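Local coordinates for protein inositol 2-dehydrogenase/D-chiro-inositol 3-dehydrogenase (Lactobacillus casei, PDB 4MIY) that oxidises myo-inositol and D-chiro-inositol to their keto forms, passing the hydride to NAD in a Rossmann-fold domain, at residues S117-Y129 with P298-A310. Residues are numbered along the deposited sequence; the frame is centred on the assembly and turned at random.
Sequences SKKVIQVGFMRRY and PPVGPSAWDGYIA. With NAD (nicotinamide-adenine-dinucleotide), chain E.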
loop_
_atom_site.group_PDB
_atom_site.type_symbol
_atom_site.label_atom_id
_atom_site.label_comp_id
_atom_site.label_asym_id
_atom_site.label_seq_id
_atom_site.Cartn_x
_atom_site.Cartn_y
_atom_site.Cartn_z
ATOM N N SER A 117 8.654 7.214 -49.505
ATOM C CA SER A 117 8.199 8.583 -49.381
ATOM C C SER A 117 7.624 8.852 -48.004
ATOM O O SER A 117 7.497 9.973 -47.579
ATOM C CB SER A 117 7.177 8.950 -50.455
ATOM O OG SER A 117 6.145 8.019 -50.514
ATOM N N LYS A 118 7.284 7.765 -47.333
ATOM C CA LYS A 118 6.761 7.838 -46.004
ATOM C C LYS A 118 6.940 6.527 -45.240
ATOM O O LYS A 118 7.050 5.484 -45.801
ATOM C CB LYS A 118 5.304 8.245 -46.038
ATOM C CG LYS A 118 4.355 7.256 -46.631
ATOM C CD LYS A 118 2.915 7.569 -46.250
ATOM C CE LYS A 118 1.877 6.690 -46.943
ATOM N NZ LYS A 118 1.753 5.260 -46.644
ATOM N N LYS A 119 6.936 6.652 -43.929
ATOM C CA LYS A 119 7.130 5.549 -43.023
ATOM C C LYS A 119 5.931 4.613 -43.030
ATOM O O LYS A 119 4.808 5.056 -43.049
ATOM C CB LYS A 119 7.353 6.128 -41.648
ATOM C CG LYS A 119 7.835 5.190 -40.602
ATOM C CD LYS A 119 7.973 5.920 -39.298
ATOM C CE LYS A 119 6.659 6.134 -38.631
ATOM N NZ LYS A 119 6.757 6.588 -37.268
ATOM N N VAL A 120 6.182 3.315 -43.020
ATOM C CA VAL A 120 5.124 2.334 -43.003
ATOM C C VAL A 120 5.274 1.269 -41.929
ATOM O O VAL A 120 4.384 0.531 -41.711
ATOM C CB VAL A 120 4.953 1.626 -44.363
ATOM C CG1 VAL A 120 4.335 2.559 -45.358
ATOM C CG2 VAL A 120 6.258 1.161 -44.880
ATOM N N ILE A 121 6.420 1.221 -41.284
ATOM C CA ILE A 121 6.661 0.149 -40.331
ATOM C C ILE A 121 6.424 0.560 -38.869
ATOM O O ILE A 121 6.924 1.556 -38.416
ATOM C CB ILE A 121 8.074 -0.363 -40.414
ATOM C CG1 ILE A 121 8.329 -1.040 -41.762
ATOM C CG2 ILE A 121 8.333 -1.353 -39.281
ATOM C CD1 ILE A 121 9.780 -1.111 -42.105
ATOM N N GLN A 122 5.646 -0.275 -38.194
ATOM C CA GLN A 122 5.551 -0.266 -36.747
ATOM C C GLN A 122 6.038 -1.600 -36.181
ATOM O O GLN A 122 5.711 -2.634 -36.676
ATOM C CB GLN A 122 4.114 0.017 -36.295
ATOM C CG GLN A 122 3.951 0.076 -34.782
ATOM C CD GLN A 122 2.643 0.655 -34.362
ATOM O OE1 GLN A 122 2.005 1.349 -35.099
ATOM N NE2 GLN A 122 2.243 0.348 -33.172
ATOM N N VAL A 123 6.837 -1.526 -35.133
ATOM C CA VAL A 123 7.378 -2.713 -34.493
ATOM C C VAL A 123 6.667 -2.980 -33.169
ATOM O O VAL A 123 6.427 -2.077 -32.436
ATOM C CB VAL A 123 8.853 -2.555 -34.239
ATOM C CG1 VAL A 123 9.395 -3.767 -33.599
ATOM C CG2 VAL A 123 9.548 -2.307 -35.538
ATOM N N GLY A 124 6.387 -4.233 -32.878
ATOM C CA GLY A 124 5.552 -4.590 -31.756
ATOM C C GLY A 124 6.074 -4.481 -30.325
ATOM O O GLY A 124 5.844 -5.366 -29.543
ATOM N N PHE A 125 6.730 -3.389 -29.989
ATOM C CA PHE A 125 7.120 -3.142 -28.621
ATOM C C PHE A 125 5.952 -2.554 -27.802
ATOM O O PHE A 125 5.819 -1.373 -27.687
ATOM C CB PHE A 125 8.343 -2.226 -28.547
ATOM C CG PHE A 125 9.606 -2.841 -29.087
ATOM C CD1 PHE A 125 10.137 -3.942 -28.520
ATOM C CD2 PHE A 125 10.242 -2.286 -30.143
ATOM C CE1 PHE A 125 11.285 -4.510 -29.013
ATOM C CE2 PHE A 125 11.386 -2.846 -30.646
ATOM C CZ PHE A 125 11.890 -3.957 -30.078
ATOM N N MET A 126 5.162 -3.413 -27.197
ATOM C CA MET A 126 3.933 -2.996 -26.558
ATOM C C MET A 126 4.043 -2.275 -25.228
ATOM O O MET A 126 3.107 -1.707 -24.807
ATOM C CB MET A 126 2.979 -4.187 -26.404
ATOM C CG MET A 126 3.240 -5.069 -25.192
ATOM S SD MET A 126 4.794 -5.969 -25.331
ATOM C CE MET A 126 4.827 -6.888 -23.786
ATOM N N ARG A 127 5.188 -2.355 -24.578
ATOM C CA ARG A 127 5.323 -1.751 -23.266
ATOM C C ARG A 127 4.982 -0.292 -23.265
ATOM O O ARG A 127 4.514 0.210 -22.313
ATOM C CB ARG A 127 6.727 -1.907 -22.735
ATOM C CG ARG A 127 7.143 -3.321 -22.443
ATOM C CD ARG A 127 6.688 -3.756 -21.076
ATOM N NE ARG A 127 7.348 -4.956 -20.590
ATOM C CZ ARG A 127 8.450 -4.969 -19.864
ATOM N NH1 ARG A 127 9.039 -3.862 -19.505
ATOM N NH2 ARG A 127 8.954 -6.110 -19.483
ATOM N N ARG A 128 5.239 0.363 -24.379
ATOM C CA ARG A 128 5.055 1.786 -24.475
ATOM C C ARG A 128 3.576 2.122 -24.377
ATOM O O ARG A 128 3.232 3.229 -24.103
ATOM C CB ARG A 128 5.623 2.323 -25.789
ATOM C CG ARG A 128 7.088 2.180 -25.949
ATOM C CD ARG A 128 7.576 3.001 -27.123
ATOM N NE ARG A 128 8.941 2.687 -27.526
ATOM C CZ ARG A 128 9.667 3.452 -28.313
ATOM N NH1 ARG A 128 9.181 4.572 -28.779
ATOM N NH2 ARG A 128 10.888 3.093 -28.620
ATOM N N TYR A 129 2.737 1.125 -24.574
ATOM C CA TYR A 129 1.301 1.322 -24.593
ATOM C C TYR A 129 0.610 0.928 -23.289
ATOM O O TYR A 129 -0.555 1.124 -23.118
ATOM C CB TYR A 129 0.698 0.561 -25.756
ATOM C CG TYR A 129 1.082 1.105 -27.122
ATOM C CD1 TYR A 129 0.367 2.095 -27.707
ATOM C CD2 TYR A 129 2.155 0.610 -27.791
ATOM C CE1 TYR A 129 0.719 2.591 -28.911
ATOM C CE2 TYR A 129 2.509 1.083 -29.004
ATOM C CZ TYR A 129 1.792 2.069 -29.572
ATOM O OH TYR A 129 2.110 2.570 -30.796
ATOM N N PRO A 298 1.111 7.605 -41.570
ATOM C CA PRO A 298 2.134 6.732 -41.051
ATOM C C PRO A 298 1.890 6.395 -39.599
ATOM O O PRO A 298 1.353 7.188 -38.898
ATOM C CB PRO A 298 3.392 7.573 -41.158
ATOM C CG PRO A 298 3.116 8.531 -42.157
ATOM C CD PRO A 298 1.690 8.844 -42.073
ATOM N N PRO A 299 2.322 5.220 -39.185
ATOM C CA PRO A 299 2.230 4.841 -37.785
ATOM C C PRO A 299 2.977 5.803 -36.923
ATOM O O PRO A 299 3.900 6.410 -37.334
ATOM C CB PRO A 299 2.875 3.457 -37.750
ATOM C CG PRO A 299 2.956 3.007 -39.086
ATOM C CD PRO A 299 2.955 4.181 -39.989
ATOM N N VAL A 300 2.537 5.911 -35.689
ATOM C CA VAL A 300 3.201 6.752 -34.735
ATOM C C VAL A 300 3.838 5.962 -33.596
ATOM O O VAL A 300 4.445 6.528 -32.748
ATOM C CB VAL A 300 2.269 7.792 -34.167
ATOM C CG1 VAL A 300 1.928 8.796 -35.227
ATOM C CG2 VAL A 300 1.041 7.177 -33.663
ATOM N N GLY A 301 3.712 4.659 -33.644
ATOM C CA GLY A 301 4.331 3.818 -32.647
ATOM C C GLY A 301 5.774 3.487 -32.953
ATOM O O GLY A 301 6.343 4.054 -33.827
ATOM N N PRO A 302 6.356 2.566 -32.192
ATOM C CA PRO A 302 7.758 2.237 -32.374
ATOM C C PRO A 302 8.074 1.931 -33.839
ATOM O O PRO A 302 7.376 1.207 -34.460
ATOM C CB PRO A 302 7.930 0.981 -31.500
ATOM C CG PRO A 302 6.962 1.175 -30.449
ATOM C CD PRO A 302 5.770 1.787 -31.094
ATOM N N SER A 303 9.178 2.488 -34.313
ATOM C CA SER A 303 9.525 2.420 -35.711
ATOM C C SER A 303 10.643 1.440 -36.001
ATOM O O SER A 303 11.134 0.765 -35.143
ATOM C CB SER A 303 9.949 3.792 -36.189
ATOM O OG SER A 303 11.179 4.141 -35.631
ATOM N N ALA A 304 11.050 1.412 -37.250
ATOM C CA ALA A 304 12.143 0.569 -37.630
ATOM C C ALA A 304 13.408 1.087 -37.012
ATOM O O ALA A 304 14.278 0.319 -36.706
ATOM C CB ALA A 304 12.273 0.496 -39.130
ATOM N N TRP A 305 13.508 2.376 -36.811
ATOM C CA TRP A 305 14.647 2.890 -36.108
ATOM C C TRP A 305 14.702 2.325 -34.671
ATOM O O TRP A 305 15.734 1.942 -34.209
ATOM C CB TRP A 305 14.674 4.406 -36.090
ATOM C CG TRP A 305 15.940 4.962 -35.581
ATOM C CD1 TRP A 305 16.163 5.512 -34.390
ATOM C CD2 TRP A 305 17.170 4.992 -36.276
ATOM N NE1 TRP A 305 17.459 5.901 -34.285
ATOM C CE2 TRP A 305 18.099 5.577 -35.439
ATOM C CE3 TRP A 305 17.568 4.581 -37.534
ATOM C CZ2 TRP A 305 19.410 5.773 -35.818
ATOM C CZ3 TRP A 305 18.874 4.784 -37.910
ATOM C CH2 TRP A 305 19.770 5.354 -37.057
ATOM N N ASP A 306 13.577 2.351 -33.976
ATOM C CA ASP A 306 13.470 1.717 -32.671
ATOM C C ASP A 306 13.865 0.261 -32.727
ATOM O O ASP A 306 14.534 -0.224 -31.879
ATOM C CB ASP A 306 12.048 1.881 -32.126
ATOM C CG ASP A 306 11.716 3.318 -31.802
ATOM O OD1 ASP A 306 12.466 3.948 -31.066
ATOM O OD2 ASP A 306 10.719 3.795 -32.289
ATOM N N GLY A 307 13.452 -0.430 -33.753
ATOM C CA GLY A 307 13.869 -1.789 -33.938
ATOM C C GLY A 307 15.363 -1.960 -34.114
ATOM O O GLY A 307 15.936 -2.887 -33.625
ATOM N N TYR A 308 15.964 -1.024 -34.797
ATOM C CA TYR A 308 17.381 -1.023 -34.984
ATOM C C TYR A 308 18.141 -0.748 -33.696
ATOM O O TYR A 308 19.088 -1.404 -33.393
ATOM C CB TYR A 308 17.711 -0.029 -36.096
ATOM C CG TYR A 308 19.148 0.099 -36.543
ATOM C CD1 TYR A 308 19.894 -0.979 -36.887
ATOM C CD2 TYR A 308 19.719 1.333 -36.633
ATOM C CE1 TYR A 308 21.191 -0.817 -37.324
ATOM C CE2 TYR A 308 20.961 1.503 -37.068
ATOM C CZ TYR A 308 21.715 0.431 -37.394
ATOM O OH TYR A 308 23.012 0.653 -37.806
ATOM N N ILE A 309 17.688 0.217 -32.925
ATOM C CA ILE A 309 18.269 0.460 -31.631
ATOM C C ILE A 309 18.206 -0.795 -30.779
ATOM O O ILE A 309 19.142 -1.131 -30.120
ATOM C CB ILE A 309 17.555 1.572 -30.908
ATOM C CG1 ILE A 309 17.780 2.896 -31.619
ATOM C CG2 ILE A 309 18.032 1.678 -29.479
ATOM C CD1 ILE A 309 16.806 3.950 -31.214
ATOM N N ALA A 310 17.105 -1.487 -30.832
ATOM C CA ALA A 310 16.945 -2.639 -30.000
ATOM C C ALA A 310 17.859 -3.764 -30.461
ATOM O O ALA A 310 18.462 -4.409 -29.663
ATOM C CB ALA A 310 15.523 -3.087 -29.992
HETATM P PA NAD E . 5.085 -19.550 -32.999
HETATM O O1A NAD E . 6.201 -20.438 -33.258
HETATM O O2A NAD E . 3.938 -19.974 -32.344
HETATM O O5B NAD E . 4.413 -19.071 -34.351
HETATM C C5B NAD E . 5.101 -18.627 -35.448
HETATM C C4B NAD E . 4.368 -19.073 -36.720
HETATM O O4B NAD E . 5.144 -18.619 -37.796
HETATM C C3B NAD E . 4.353 -20.576 -36.960
HETATM O O3B NAD E . 3.086 -20.977 -37.286
HETATM C C2B NAD E . 5.337 -20.818 -38.072
HETATM O O2B NAD E . 5.003 -21.929 -38.868
HETATM C C1B NAD E . 5.203 -19.574 -38.865
HETATM N N9A NAD E . 6.342 -19.242 -39.691
HETATM C C8A NAD E . 7.605 -19.381 -39.432
HETATM N N7A NAD E . 8.376 -18.880 -40.389
HETATM C C5A NAD E . 7.565 -18.393 -41.307
HETATM C C6A NAD E . 7.676 -17.748 -42.600
HETATM N N6A NAD E . 8.822 -17.449 -43.159
HETATM N N1A NAD E . 6.557 -17.384 -43.182
HETATM C C2A NAD E . 5.394 -17.626 -42.702
HETATM N N3A NAD E . 5.213 -18.242 -41.554
HETATM C C4A NAD E . 6.248 -18.628 -40.834
HETATM O O3 NAD E . 5.776 -18.274 -32.373
HETATM P PN NAD E . 5.031 -16.971 -31.719
HETATM O O1N NAD E . 5.066 -17.105 -30.268
HETATM O O2N NAD E . 3.697 -16.890 -32.186
HETATM O O5D NAD E . 5.962 -15.800 -32.011
HETATM C C5D NAD E . 5.903 -15.184 -33.273
HETATM C C4D NAD E . 6.566 -13.846 -33.251
HETATM O O4D NAD E . 5.856 -13.048 -32.321
HETATM C C3D NAD E . 7.985 -13.944 -32.802
HETATM O O3D NAD E . 8.718 -12.980 -33.489
HETATM C C2D NAD E . 7.837 -13.591 -31.325
HETATM O O2D NAD E . 9.037 -13.061 -30.912
HETATM C C1D NAD E . 6.756 -12.547 -31.367
HETATM N N1N NAD E . 6.103 -12.372 -30.069
HETATM C C2N NAD E . 6.080 -11.171 -29.498
HETATM C C3N NAD E . 5.522 -10.942 -28.257
HETATM C C7N NAD E . 5.503 -9.556 -27.654
HETATM O O7N NAD E . 5.584 -8.577 -28.325
HETATM N N7N NAD E . 5.353 -9.507 -26.393
HETATM C C4N NAD E . 4.914 -12.008 -27.618
HETATM C C5N NAD E . 4.950 -13.230 -28.252
HETATM C C6N NAD E . 5.562 -13.382 -29.468
HETATM O O HOH W 1 6.281 3.671 -36.688
HETATM O O HOH W 2 9.389 2.690 -39.172
HETATM O O HOH W 3 0.896 3.808 -34.753
HETATM O O HOH W 4 9.397 6.025 -31.889
#
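Pro302 is the main bump of this interface, and the hollow it fills is made by Phe125, Arg128 and Tyr129. Its CG lies over one face of the Arg128 guanidinium, 3.8 Å from NE, its CD approaches Tyr129 CE2, and its CB sits near the plane of the Phe125 ring, at the ring edge. Beyond it, Phe125 CZ reaches Ala310 CB at 3.7 Å on the helix. Gly301 runs past the edge of the Tyr129 ring, near its plane, its CA 3.1 Å from OH; a CB pointing that way would collide with OH and with Gln122 NE2. Tyr129 OH itself is hydrogen-bonded to Glu288 OE1. A second bump, Pro299, slides past Gln122, its CB 3.5 Å from OE1.

Strand 121-123 is an edge strand of the parallel Rossmann sheet within this chain, and its Val123 N gives a nearly straight bond (167°) to Pro302 O at 2.9 Å, tying the sheet edge to the loop that leads into helix 304-323 of the C-terminal alpha/beta domain in this Gfo/Idh/MocA-type enzyme. Further along the same segment, Gly124 and Met126 belong to the NAD pocket. Lys119, bent at chi3 (78°), curls its NZ onto Pro299 O at 2.9 Å.

Ser303 and Asp306 form a capping box, Ser303 N bonding to the anti lone pair of OD2. OD1 meets Arg128 NH2 in a weak bond and salt bridge, the guanidinium and carboxylate planes 72° apart; the stronger partner of Arg128 is Asp179, which forms a salt bridge with the same NH2. With an alanine in place of Asp306, Ser303 N would probably lose its acceptor and the Arg128 guanidinium one of its counter-charges. Water 2 bridges Ile121 O and Ala304 N.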